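Cytochrome c, putative (Shewanella oneidensis, PDB 1SP3) probably works as a respiratory oxidoreductase that reduces tetrathionate, moving electrons through eight bound heme c groups. Local coordinates at residues 39-44 with 81-86; 43-48 with 52-57. All coordinates share one frame; numbering follows the deposited sequence.

Contact 1: residues 39-44 with 81-86; sequences WTWELE and YGWKDN. With HEC (heme c), chain F.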
ATOM      1  N   TRP A  39       5.531 -12.873  -3.844  1.00 27.74           N
ATOM      2  CA  TRP A  39       5.962 -14.001  -3.050  1.00 27.06           C
ATOM      3  C   TRP A  39       7.011 -13.566  -2.023  1.00 26.30           C
ATOM      4  O   TRP A  39       6.889 -13.945  -0.901  1.00 26.51           O
ATOM      5  CB  TRP A  39       6.627 -15.021  -3.969  1.00 25.14           C
ATOM      6  CG  TRP A  39       7.156 -16.200  -3.254  1.00 26.57           C
ATOM      7  CD1 TRP A  39       8.475 -16.625  -3.206  1.00 24.46           C
ATOM      8  CD2 TRP A  39       6.391 -17.184  -2.509  1.00 25.70           C
ATOM      9  NE1 TRP A  39       8.563 -17.757  -2.448  1.00 22.55           N
ATOM     10  CE2 TRP A  39       7.300 -18.142  -2.038  1.00 21.89           C
ATOM     11  CE3 TRP A  39       4.994 -17.348  -2.197  1.00 26.89           C
ATOM     12  CZ2 TRP A  39       6.904 -19.217  -1.239  1.00 19.55           C
ATOM     13  CZ3 TRP A  39       4.613 -18.433  -1.413  1.00 25.84           C
ATOM     14  CH2 TRP A  39       5.573 -19.366  -0.957  1.00 23.55           C
ATOM     15  N   THR A  40       8.075 -12.879  -2.416  1.00 24.62           N
ATOM     16  CA  THR A  40       9.121 -12.592  -1.466  1.00 26.60           C
ATOM     17  C   THR A  40       8.803 -11.440  -0.509  1.00 27.42           C
ATOM     18  O   THR A  40       9.485 -11.333   0.515  1.00 25.27           O
ATOM     19  CB  THR A  40      10.381 -12.228  -2.172  1.00 27.04           C
ATOM     20  OG1 THR A  40      10.112 -11.058  -2.976  1.00 28.30           O
ATOM     21  CG2 THR A  40      10.819 -13.373  -3.191  1.00 29.23           C
ATOM     22  N   TRP A  41       7.895 -10.516  -0.894  1.00 26.60           N
ATOM     23  CA  TRP A  41       7.676  -9.292  -0.103  1.00 27.23           C
ATOM     24  C   TRP A  41       8.955  -8.466  -0.026  1.00 28.66           C
ATOM     25  O   TRP A  41       9.207  -7.690   0.940  1.00 28.79           O
ATOM     26  CB  TRP A  41       7.123  -9.607   1.312  1.00 26.49           C
ATOM     27  CG  TRP A  41       5.546  -9.828   1.281  1.00 24.69           C
ATOM     28  CD1 TRP A  41       4.737 -10.004   0.154  1.00 18.39           C
ATOM     29  CD2 TRP A  41       4.686  -9.956   2.407  1.00 26.61           C
ATOM     30  NE1 TRP A  41       3.424 -10.162   0.538  1.00 26.63           N
ATOM     31  CE2 TRP A  41       3.356 -10.136   1.907  1.00 23.62           C
ATOM     32  CE3 TRP A  41       4.891  -9.908   3.822  1.00 22.58           C
ATOM     33  CZ2 TRP A  41       2.263 -10.286   2.738  1.00 26.85           C
ATOM     34  CZ3 TRP A  41       3.778 -10.057   4.638  1.00 28.70           C
ATOM     35  CH2 TRP A  41       2.472 -10.235   4.098  1.00 24.22           C
ATOM     36  N   GLU A  42       9.773  -8.589  -1.056  1.00 29.32           N
ATOM     37  CA  GLU A  42      11.005  -7.769  -1.113  1.00 30.40           C
ATOM     38  C   GLU A  42      11.153  -7.063  -2.398  1.00 30.39           C
ATOM     39  O   GLU A  42      10.881  -7.650  -3.430  1.00 30.57           O
ATOM     40  CB  GLU A  42      12.250  -8.599  -0.873  1.00 31.36           C
ATOM     41  CG  GLU A  42      12.255  -9.204   0.542  1.00 34.23           C
ATOM     42  CD  GLU A  42      13.619  -9.661   1.009  1.00 37.10           C
ATOM     43  OE1 GLU A  42      14.179 -10.546   0.281  1.00 40.16           O
ATOM     44  OE2 GLU A  42      14.102  -9.190   2.126  1.00 40.31           O
ATOM     45  N   LEU A  43      11.612  -5.815  -2.321  1.00 29.90           N
ATOM     46  CA  LEU A  43      11.926  -4.980  -3.460  1.00 31.28           C
ATOM     47  C   LEU A  43      13.273  -4.276  -3.222  1.00 33.40           C
ATOM     48  O   LEU A  43      13.555  -3.839  -2.118  1.00 34.13           O
ATOM     49  CB  LEU A  43      10.900  -3.860  -3.608  1.00 29.98           C
ATOM     50  CG  LEU A  43       9.578  -4.227  -4.307  1.00 33.74           C
ATOM     51  CD1 LEU A  43       8.537  -3.140  -4.070  1.00 31.66           C
ATOM     52  CD2 LEU A  43       9.737  -4.581  -5.813  1.00 36.43           C
ATOM     53  N   GLU A  44      14.069  -4.058  -4.270  1.00 34.32           N
ATOM     54  CA  GLU A  44      15.209  -3.200  -4.085  1.00 34.81           C
ATOM     55  C   GLU A  44      14.785  -1.754  -4.275  1.00 33.95           C
ATOM     56  O   GLU A  44      14.048  -1.429  -5.180  1.00 35.84           O
ATOM     57  CB  GLU A  44      16.339  -3.612  -5.054  1.00 37.71           C
ATOM     58  CG  GLU A  44      17.568  -2.696  -4.977  1.00 42.47           C
ATOM     59  CD  GLU A  44      18.726  -3.168  -5.871  1.00 52.89           C
ATOM     60  OE1 GLU A  44      18.554  -3.075  -7.133  1.00 56.65           O
ATOM     61  OE2 GLU A  44      19.786  -3.629  -5.311  1.00 55.28           O
ATOM     62  N   TYR A  81       1.117 -19.921   1.896  1.00 29.17           N
ATOM     63  CA  TYR A  81       0.471 -20.594   3.027  1.00 30.29           C
ATOM     64  C   TYR A  81       1.496 -20.895   4.161  1.00 30.41           C
ATOM     65  O   TYR A  81       2.388 -21.649   3.934  1.00 30.00           O
ATOM     66  CB  TYR A  81      -0.087 -21.975   2.597  1.00 30.41           C
ATOM     67  CG  TYR A  81      -1.150 -21.924   1.521  1.00 27.06           C
ATOM     68  CD1 TYR A  81      -1.010 -22.680   0.341  1.00 27.60           C
ATOM     69  CD2 TYR A  81      -2.330 -21.213   1.725  1.00 23.46           C
ATOM     70  CE1 TYR A  81      -2.036 -22.653  -0.648  1.00 28.25           C
ATOM     71  CE2 TYR A  81      -3.304 -21.190   0.778  1.00 25.37           C
ATOM     72  CZ  TYR A  81      -3.171 -21.913  -0.415  1.00 27.48           C
ATOM     73  OH  TYR A  81      -4.193 -21.853  -1.369  1.00 30.72           O
ATOM     74  N   GLY A  82       1.334 -20.363   5.384  1.00 31.44           N
ATOM     75  CA  GLY A  82       2.231 -20.764   6.491  1.00 30.44           C
ATOM     76  C   GLY A  82       3.318 -19.785   6.918  1.00 31.11           C
ATOM     77  O   GLY A  82       4.092 -20.116   7.792  1.00 31.50           O
ATOM     78  N   TRP A  83       3.458 -18.624   6.268  1.00 32.39           N
ATOM     79  CA  TRP A  83       4.489 -17.676   6.686  1.00 32.94           C
ATOM     80  C   TRP A  83       4.035 -17.081   8.043  1.00 33.92           C
ATOM     81  O   TRP A  83       3.178 -16.197   8.112  1.00 33.20           O
ATOM     82  CB  TRP A  83       4.759 -16.609   5.612  1.00 32.88           C
ATOM     83  CG  TRP A  83       5.799 -15.589   5.983  1.00 31.09           C
ATOM     84  CD1 TRP A  83       6.532 -15.552   7.147  1.00 29.89           C
ATOM     85  CD2 TRP A  83       6.252 -14.511   5.203  1.00 26.61           C
ATOM     86  NE1 TRP A  83       7.392 -14.490   7.142  1.00 26.55           N
ATOM     87  CE2 TRP A  83       7.224 -13.814   5.973  1.00 30.00           C
ATOM     88  CE3 TRP A  83       5.877 -13.985   3.984  1.00 24.06           C
ATOM     89  CZ2 TRP A  83       7.842 -12.665   5.524  1.00 24.99           C
ATOM     90  CZ3 TRP A  83       6.515 -12.876   3.524  1.00 24.17           C
ATOM     91  CH2 TRP A  83       7.445 -12.192   4.288  1.00 24.21           C
ATOM     92  N   LYS A  84       4.563 -17.657   9.116  1.00 35.73           N
ATOM     93  CA  LYS A  84       4.157 -17.301  10.495  1.00 37.61           C
ATOM     94  C   LYS A  84       5.322 -16.737  11.299  1.00 37.69           C
ATOM     95  O   LYS A  84       5.105 -16.124  12.326  1.00 39.30           O
ATOM     96  CB  LYS A  84       3.456 -18.437  11.227  1.00 38.12           C
ATOM     97  CG  LYS A  84       4.307 -19.629  11.409  1.00 43.67           C
ATOM     98  CD  LYS A  84       3.644 -20.726  12.282  1.00 53.70           C
ATOM     99  CE  LYS A  84       4.511 -22.040  12.236  1.00 59.16           C
ATOM    100  NZ  LYS A  84       4.475 -22.968  13.473  1.00 62.10           N
ATOM    101  N   ASP A  85       6.558 -16.895  10.818  1.00 36.93           N
ATOM    102  CA  ASP A  85       7.635 -16.218  11.461  1.00 37.08           C
ATOM    103  C   ASP A  85       8.765 -16.231  10.495  1.00 36.71           C
ATOM    104  O   ASP A  85       8.583 -16.498   9.294  1.00 36.73           O
ATOM    105  CB  ASP A  85       8.039 -16.968  12.724  1.00 36.93           C
ATOM    106  CG  ASP A  85       8.139 -18.474  12.480  1.00 41.60           C
ATOM    107  OD1 ASP A  85       8.779 -18.911  11.467  1.00 38.35           O
ATOM    108  OD2 ASP A  85       7.552 -19.274  13.228  1.00 42.02           O
ATOM    109  N   ASN A  86       9.942 -16.021  11.044  1.00 35.87           N
ATOM    110  CA  ASN A  86      11.148 -15.996  10.249  1.00 37.09           C
ATOM    111  C   ASN A  86      11.725 -17.322   9.699  1.00 35.29           C
ATOM    112  O   ASN A  86      12.687 -17.285   8.926  1.00 34.82           O
ATOM    113  CB  ASN A  86      12.240 -15.201  10.993  1.00 40.13           C
ATOM    114  CG  ASN A  86      13.043 -16.076  11.969  1.00 44.86           C
ATOM    115  OD1 ASN A  86      12.593 -16.328  13.086  1.00 52.43           O
ATOM    116  ND2 ASN A  86      14.260 -16.527  11.537  1.00 49.44           N
TER
HETATM  117 FE   HEC F 804      -0.578  -7.168  -5.176  1.00 30.63          FE
HETATM  118  CHA HEC F 804       2.121  -5.275  -4.410  1.00 23.67           C
HETATM  119  CHB HEC F 804      -0.790  -5.553  -8.179  1.00 22.73           C
HETATM  120  CHC HEC F 804      -2.895  -9.432  -6.189  1.00 23.03           C
HETATM  121  CHD HEC F 804      -0.526  -8.462  -2.014  1.00 22.88           C
HETATM  122  NA  HEC F 804       0.454  -5.699  -6.110  1.00 24.64           N
HETATM  123  C1A HEC F 804       1.495  -5.013  -5.602  1.00 24.14           C
HETATM  124  C2A HEC F 804       1.992  -4.068  -6.561  1.00 24.54           C
HETATM  125  C3A HEC F 804       1.209  -4.160  -7.634  1.00 25.49           C
HETATM  126  C4A HEC F 804       0.221  -5.166  -7.365  1.00 23.37           C
HETATM  127  CMA HEC F 804       1.294  -3.251  -8.895  1.00 22.63           C
HETATM  128  CAA HEC F 804       3.199  -3.056  -6.284  1.00 29.01           C
HETATM  129  CBA HEC F 804       4.538  -3.519  -6.859  1.00 29.08           C
HETATM  130  CGA HEC F 804       5.342  -4.213  -5.778  1.00 34.79           C
HETATM  131  O1A HEC F 804       6.255  -5.027  -6.121  1.00 34.64           O
HETATM  132  O2A HEC F 804       5.139  -3.881  -4.571  1.00 33.78           O
HETATM  133  NB  HEC F 804      -1.649  -7.419  -6.877  1.00 23.29           N
HETATM  134  C1B HEC F 804      -1.587  -6.661  -7.991  1.00 21.13           C
HETATM  135  C2B HEC F 804      -2.595  -7.109  -8.924  1.00 23.10           C
HETATM  136  C3B HEC F 804      -3.212  -8.153  -8.378  1.00 24.66           C
HETATM  137  C4B HEC F 804      -2.592  -8.390  -7.085  1.00 23.45           C
HETATM  138  CMB HEC F 804      -2.774  -6.353 -10.267  1.00 20.14           C
HETATM  139  CAB HEC F 804      -4.252  -9.137  -9.008  1.00 27.95           C
HETATM  140  CBB HEC F 804      -3.846  -9.727 -10.199  1.00 24.86           C
HETATM  141  NC  HEC F 804      -1.527  -8.643  -4.307  1.00 25.35           N
HETATM  142  C1C HEC F 804      -2.474  -9.500  -4.892  1.00 23.93           C
HETATM  143  C2C HEC F 804      -2.992 -10.347  -3.864  1.00 22.33           C
HETATM  144  C3C HEC F 804      -2.309 -10.094  -2.747  1.00 22.35           C
HETATM  145  C4C HEC F 804      -1.376  -9.018  -2.963  1.00 25.62           C
HETATM  146  CMC HEC F 804      -4.142 -11.378  -4.013  1.00 20.15           C
HETATM  147  CAC HEC F 804      -2.560 -10.830  -1.435  1.00 23.42           C
HETATM  148  CBC HEC F 804      -2.357 -12.214  -1.376  1.00 21.33           C
HETATM  149  ND  HEC F 804       0.538  -6.855  -3.454  1.00 26.27           N
HETATM  150  C1D HEC F 804       0.428  -7.523  -2.244  1.00 23.94           C
HETATM  151  C2D HEC F 804       1.476  -7.144  -1.345  1.00 24.60           C
HETATM  152  C3D HEC F 804       2.327  -6.214  -2.131  1.00 27.81           C
HETATM  153  C4D HEC F 804       1.672  -6.085  -3.422  1.00 28.56           C
HETATM  154  CMD HEC F 804       1.804  -7.558   0.118  1.00 30.09           C
HETATM  155  CAD HEC F 804       3.633  -5.504  -1.668  1.00 28.39           C
HETATM  156  CBD HEC F 804       4.691  -6.466  -2.168  1.00 24.31           C
HETATM  157  CGD HEC F 804       6.066  -5.979  -1.725  1.00 31.45           C
HETATM  158  O1D HEC F 804       6.579  -5.058  -2.406  1.00 34.41           O
HETATM  159  O2D HEC F 804       6.673  -6.463  -0.716  1.00 28.07           O
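Trp41 meets Trp83 where a short helix has just ended and, across from it, a loop without regular structure passes by. Trp41 is the first residue to leave helical geometry after helix 37-40, and its positive phi (61°) turns the chain, while Thr40 closes an ST turn by accepting a hydrogen bond at OG1 from Glu42 N (3.1 Å). No backbone pairing links 39-44 to 81-86; the join is made by side chains in the heme-lined interior of this multiheme cytochrome c. It illustrates how such a protein, with little regular secondary structure, can use indoles to fill the space between loop and porphyrin. With CG anti to the backbone N (chi1 179°), Trp83 presents the CZ3-CH2 end of its six-membered ring to one face of Trp41. CZ3 comes within 3.4 Å of Trp41 CE3, and the two indoles meet obliquely, their six-membered planes at 50° and the centroids 4.8 Å apart. Trp41 CB lies in the plane of Trp83, at its edge. On the other side of the Trp41 plane the heme of chain F brings up its methyl, CMD lying 3.1 Å from Trp41 NE1, so the indole is held between protein and cofactor. With a serine in place of Trp41, the end of Trp83 and the heme methyl would probably be left without the indole between them, opening a gap there. His78 sets edge-to-face contacts with both indoles, and Phe90 does so with Trp83. At the turn and just after it, one propionate of the chain F heme is approached by backbone and side chain: O2D lies 3.1 Å from Trp41 CA, O1D 3.2 Å from Leu43 CD1.

Contact 2: residues 43-48 with 52-57; sequences LEQKLP and VVRGKK. With HEC (heme c), chain D.
Gln45 and Val52 exchange two backbone hydrogen bonds, N to O in each direction and both 2.9 Å long, at the hydrogen-bonded pair of a beta hairpin made by strands 44-47 and 50-53. Two residues along, Arg54 N binds Leu43 O at 2.7 Å, with a weak return bond from Leu43 N to Arg54 O; Glu44 and Val53 form the non-hydrogen-bonded pair between. The backbone ladder is reinforced by side chains. Gln45 and Arg54 run side by side in the same direction, and Arg54 NH1 donates to Gln45 OE1 (3.3 Å, 157°), in the amide's own plane and on a lone pair, although amide and guanidinium planes stand 83° apart. A water donates to the same OE1 at 2.7 Å, accepts from Gly55 N and, weakly, from Arg54 NH1, and so links the two side chains to the backbone at Gly55. Gly55 fits because a beta carbon there would collide with Leu43 N. Past Gly55 the chain reaches Lys56, fully extended, whose NZ binds the iron of the chain D heme at 2.2 Å, a lysine ligand where c-type hemes commonly have histidine or methionine. The hairpin thus runs directly into an unusual heme site. Farther out, Leu47 and Val52 cross at about a right angle, Leu47 CD1 touching Val52 CG2 at 3.8 Å, with strand 295-297 against Leu47, Gln45 and Arg54. Val52 CG2, wedged between its own N and carbonyl carbon, also lies 3.4 Å from Gln45 O.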
ATOM      1  N   LEU A  43      11.612  -5.815  -2.321  1.00 29.90           N
ATOM      2  CA  LEU A  43      11.926  -4.980  -3.460  1.00 31.28           C
ATOM      3  C   LEU A  43      13.273  -4.276  -3.222  1.00 33.40           C
ATOM      4  O   LEU A  43      13.555  -3.839  -2.118  1.00 34.13           O
ATOM      5  CB  LEU A  43      10.900  -3.860  -3.608  1.00 29.98           C
ATOM      6  CG  LEU A  43       9.578  -4.227  -4.307  1.00 33.74           C
ATOM      7  CD1 LEU A  43       8.537  -3.140  -4.070  1.00 31.66           C
ATOM      8  CD2 LEU A  43       9.737  -4.581  -5.813  1.00 36.43           C
ATOM      9  N   GLU A  44      14.069  -4.058  -4.270  1.00 34.32           N
ATOM     10  CA  GLU A  44      15.209  -3.200  -4.085  1.00 34.81           C
ATOM     11  C   GLU A  44      14.785  -1.754  -4.275  1.00 33.95           C
ATOM     12  O   GLU A  44      14.048  -1.429  -5.180  1.00 35.84           O
ATOM     13  CB  GLU A  44      16.339  -3.612  -5.054  1.00 37.71           C
ATOM     14  CG  GLU A  44      17.568  -2.696  -4.977  1.00 42.47           C
ATOM     15  CD  GLU A  44      18.726  -3.168  -5.871  1.00 52.89           C
ATOM     16  OE1 GLU A  44      18.554  -3.075  -7.133  1.00 56.65           O
ATOM     17  OE2 GLU A  44      19.786  -3.629  -5.311  1.00 55.28           O
ATOM     18  N   GLN A  45      15.249  -0.851  -3.453  1.00 32.62           N
ATOM     19  CA  GLN A  45      14.896   0.551  -3.652  1.00 33.14           C
ATOM     20  C   GLN A  45      16.103   1.459  -3.437  1.00 34.31           C
ATOM     21  O   GLN A  45      16.807   1.333  -2.421  1.00 34.55           O
ATOM     22  CB  GLN A  45      13.742   0.946  -2.707  1.00 31.77           C
ATOM     23  CG  GLN A  45      13.160   2.314  -2.893  1.00 33.72           C
ATOM     24  CD  GLN A  45      11.949   2.509  -1.985  1.00 30.96           C
ATOM     25  OE1 GLN A  45      11.441   1.541  -1.477  1.00 33.90           O
ATOM     26  NE2 GLN A  45      11.515   3.723  -1.782  1.00 27.54           N
ATOM     27  N   LYS A  46      16.263   2.415  -4.357  1.00 33.77           N
ATOM     28  CA  LYS A  46      17.320   3.385  -4.377  1.00 34.48           C
ATOM     29  C   LYS A  46      16.842   4.628  -3.607  1.00 35.15           C
ATOM     30  O   LYS A  46      16.021   5.398  -4.117  1.00 35.33           O
ATOM     31  CB  LYS A  46      17.747   3.621  -5.849  1.00 33.89           C
ATOM     32  CG  LYS A  46      18.987   4.499  -6.050  1.00 43.33           C
ATOM     33  CD  LYS A  46      19.512   4.449  -7.565  1.00 52.20           C
ATOM     34  CE  LYS A  46      20.742   5.402  -7.836  1.00 56.31           C
ATOM     35  NZ  LYS A  46      21.089   6.159  -6.572  1.00 59.78           N
ATOM     36  N   LEU A  47      17.267   4.727  -2.329  1.00 34.54           N
ATOM     37  CA  LEU A  47      17.116   5.907  -1.473  1.00 36.11           C
ATOM     38  C   LEU A  47      18.139   7.042  -1.788  1.00 37.27           C
ATOM     39  O   LEU A  47      19.184   6.781  -2.373  1.00 39.72           O
ATOM     40  CB  LEU A  47      17.214   5.485   0.025  1.00 35.51           C
ATOM     41  CG  LEU A  47      16.270   4.345   0.479  1.00 35.20           C
ATOM     42  CD1 LEU A  47      16.421   4.109   1.998  1.00 31.25           C
ATOM     43  CD2 LEU A  47      14.740   4.530   0.043  1.00 29.23           C
ATOM     44  N   PRO A  48      17.906   8.275  -1.387  1.00 37.88           N
ATOM     45  CA  PRO A  48      18.826   9.356  -1.741  1.00 39.50           C
ATOM     46  C   PRO A  48      20.318   9.035  -1.521  1.00 40.82           C
ATOM     47  O   PRO A  48      21.154   9.349  -2.389  1.00 39.99           O
ATOM     48  CB  PRO A  48      18.360  10.490  -0.814  1.00 39.36           C
ATOM     49  CG  PRO A  48      16.899  10.269  -0.751  1.00 37.70           C
ATOM     50  CD  PRO A  48      16.798   8.778  -0.564  1.00 38.89           C
ATOM     51  N   VAL A  52      18.700  -0.087  -0.749  1.00 36.15           N
ATOM     52  CA  VAL A  52      18.258  -0.971   0.314  1.00 35.68           C
ATOM     53  C   VAL A  52      17.380  -2.033  -0.251  1.00 34.43           C
ATOM     54  O   VAL A  52      16.920  -1.963  -1.368  1.00 33.05           O
ATOM     55  CB  VAL A  52      17.433  -0.245   1.451  1.00 35.95           C
ATOM     56  CG1 VAL A  52      18.349   0.645   2.299  1.00 34.64           C
ATOM     57  CG2 VAL A  52      16.206   0.527   0.860  1.00 33.35           C
ATOM     58  N   VAL A  53      17.194  -3.049   0.560  1.00 35.34           N
ATOM     59  CA  VAL A  53      16.173  -4.039   0.340  1.00 34.49           C
ATOM     60  C   VAL A  53      14.961  -3.655   1.184  1.00 33.54           C
ATOM     61  O   VAL A  53      14.989  -3.701   2.390  1.00 33.32           O
ATOM     62  CB  VAL A  53      16.705  -5.483   0.520  1.00 35.87           C
ATOM     63  CG1 VAL A  53      15.517  -6.508   0.429  1.00 32.66           C
ATOM     64  CG2 VAL A  53      17.720  -5.772  -0.619  1.00 37.47           C
ATOM     65  N   ARG A  54      13.932  -3.151   0.517  1.00 32.25           N
ATOM     66  CA  ARG A  54      12.731  -2.760   1.176  1.00 32.47           C
ATOM     67  C   ARG A  54      11.674  -3.822   0.756  1.00 33.16           C
ATOM     68  O   ARG A  54      11.918  -4.998   0.921  1.00 33.19           O
ATOM     69  CB  ARG A  54      12.377  -1.295   0.774  1.00 32.41           C
ATOM     70  CG  ARG A  54      11.514  -0.577   1.776  1.00 33.31           C
ATOM     71  CD  ARG A  54      11.593   1.012   1.889  1.00 32.60           C
ATOM     72  NE  ARG A  54      10.410   1.433   2.657  1.00 28.24           N
ATOM     73  CZ  ARG A  54       9.204   1.616   2.089  1.00 37.65           C
ATOM     74  NH1 ARG A  54       9.065   1.493   0.743  1.00 32.87           N
ATOM     75  NH2 ARG A  54       8.145   1.947   2.836  1.00 31.97           N
ATOM     76  N   GLY A  55      10.525  -3.423   0.205  1.00 32.48           N
ATOM     77  CA  GLY A  55       9.394  -4.329   0.067  1.00 30.74           C
ATOM     78  C   GLY A  55       8.736  -4.416   1.428  1.00 31.20           C
ATOM     79  O   GLY A  55       9.285  -3.926   2.433  1.00 30.05           O
ATOM     80  N   LYS A  56       7.565  -5.042   1.482  1.00 29.78           N
ATOM     81  CA  LYS A  56       6.784  -5.122   2.699  1.00 32.05           C
ATOM     82  C   LYS A  56       7.556  -5.824   3.862  1.00 33.44           C
ATOM     83  O   LYS A  56       7.352  -5.460   5.028  1.00 33.01           O
ATOM     84  CB  LYS A  56       5.460  -5.895   2.455  1.00 32.40           C
ATOM     85  CG  LYS A  56       4.634  -6.038   3.691  1.00 29.86           C
ATOM     86  CD  LYS A  56       3.214  -6.334   3.341  1.00 29.99           C
ATOM     87  CE  LYS A  56       2.499  -6.484   4.656  1.00 27.35           C
ATOM     88  NZ  LYS A  56       1.107  -6.699   4.371  1.00 26.03           N
ATOM     89  N   LYS A  57       8.347  -6.842   3.520  1.00 31.65           N
ATOM     90  CA  LYS A  57       9.088  -7.654   4.487  1.00 32.73           C
ATOM     91  C   LYS A  57       9.958  -6.781   5.404  1.00 33.50           C
ATOM     92  O   LYS A  57      10.098  -7.037   6.577  1.00 33.46           O
ATOM     93  CB  LYS A  57      10.058  -8.584   3.724  1.00 31.00           C
ATOM     94  CG  LYS A  57      10.572  -9.786   4.566  1.00 30.10           C
ATOM     95  CD  LYS A  57      11.579 -10.637   3.777  1.00 29.33           C
ATOM     96  CE  LYS A  57      11.846 -11.981   4.546  1.00 29.42           C
ATOM     97  NZ  LYS A  57      12.679 -12.815   3.620  1.00 34.09           N
TER
HETATM   98 FE   HEC D 802       0.114  -4.851   4.855  1.00 38.45          FE
HETATM   99  CHA HEC D 802       2.005  -3.123   2.449  1.00 34.58           C
HETATM  100  CHB HEC D 802       2.411  -3.955   7.273  1.00 29.55           C
HETATM  101  CHC HEC D 802      -1.544  -6.732   7.181  1.00 35.09           C
HETATM  102  CHD HEC D 802      -2.268  -5.613   2.563  1.00 29.90           C
HETATM  103  NA  HEC D 802       1.901  -3.696   4.895  1.00 34.62           N
HETATM  104  C1A HEC D 802       2.499  -3.085   3.780  1.00 35.83           C
HETATM  105  C2A HEC D 802       3.706  -2.411   4.254  1.00 33.91           C
HETATM  106  C3A HEC D 802       3.838  -2.640   5.593  1.00 32.40           C
HETATM  107  C4A HEC D 802       2.689  -3.458   6.008  1.00 32.87           C
HETATM  108  CMA HEC D 802       5.018  -2.089   6.507  1.00 29.58           C
HETATM  109  CAA HEC D 802       4.668  -1.546   3.352  1.00 31.77           C
HETATM  110  CBA HEC D 802       4.442  -0.031   3.602  1.00 32.10           C
HETATM  111  CGA HEC D 802       2.936   0.332   3.491  1.00 37.92           C
HETATM  112  O1A HEC D 802       2.296   0.530   4.567  1.00 29.65           O
HETATM  113  O2A HEC D 802       2.272   0.406   2.367  1.00 41.71           O
HETATM  114  NB  HEC D 802       0.349  -5.286   6.842  1.00 31.89           N
HETATM  115  C1B HEC D 802       1.431  -4.831   7.632  1.00 31.52           C
HETATM  116  C2B HEC D 802       1.337  -5.422   8.948  1.00 30.78           C
HETATM  117  C3B HEC D 802       0.206  -6.172   8.928  1.00 31.42           C
HETATM  118  C4B HEC D 802      -0.398  -6.096   7.594  1.00 31.75           C
HETATM  119  CMB HEC D 802       2.353  -5.131  10.102  1.00 27.79           C
HETATM  120  CAB HEC D 802      -0.392  -7.049  10.057  1.00 29.51           C
HETATM  121  CBB HEC D 802      -0.323  -6.675  11.382  1.00 33.41           C
HETATM  122  NC  HEC D 802      -1.696  -5.994   4.888  1.00 35.03           N
HETATM  123  C1C HEC D 802      -2.170  -6.684   5.962  1.00 32.66           C
HETATM  124  C2C HEC D 802      -3.405  -7.311   5.586  1.00 35.01           C
HETATM  125  C3C HEC D 802      -3.643  -6.977   4.270  1.00 35.42           C
HETATM  126  C4C HEC D 802      -2.531  -6.147   3.820  1.00 32.90           C
HETATM  127  CMC HEC D 802      -4.217  -8.196   6.582  1.00 30.16           C
HETATM  128  CAC HEC D 802      -4.867  -7.397   3.364  1.00 35.36           C
HETATM  129  CBC HEC D 802      -6.198  -7.155   3.640  1.00 30.38           C
HETATM  130  ND  HEC D 802      -0.124  -4.403   2.798  1.00 32.67           N
HETATM  131  C1D HEC D 802      -1.156  -4.962   2.077  1.00 27.38           C
HETATM  132  C2D HEC D 802      -0.862  -4.649   0.658  1.00 29.59           C
HETATM  133  C3D HEC D 802       0.463  -3.879   0.597  1.00 31.73           C
HETATM  134  C4D HEC D 802       0.857  -3.774   1.986  1.00 30.32           C
HETATM  135  CMD HEC D 802      -1.726  -5.035  -0.543  1.00 24.08           C
HETATM  136  CAD HEC D 802       1.186  -3.273  -0.670  1.00 36.93           C
HETATM  137  CBD HEC D 802       0.638  -1.852  -0.851  1.00 47.49           C
HETATM  138  CGD HEC D 802       1.063  -1.174  -2.174  1.00 56.95           C
HETATM  139  O1D HEC D 802       0.237  -0.343  -2.619  1.00 61.13           O
HETATM  140  O2D HEC D 802       2.172  -1.354  -2.829  1.00 55.63           O
HETATM  141  O   HOH W   1      10.038  -0.710  -1.320  1.00 48.09           O

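In the fold
From the N terminus, the chain leaves helix 37-40, crosses 43-44, which belong to both contacts, and enters the hairpin. Contact 2 closes first, a tight loop with three residues between its segments; contact 1 closes later, when 81-86 returns after helix 71-74. The small loop therefore nests inside the large one. They also touch directly: Trp41 O and Lys57 N probably share a hydrogen bond, and the Trp41 indole packs on the Lys56 chain. Together they tie the end of helix 37-40, the hairpin, and the loop before helix 99-102 around two neighbouring hemes, those of chains F and D.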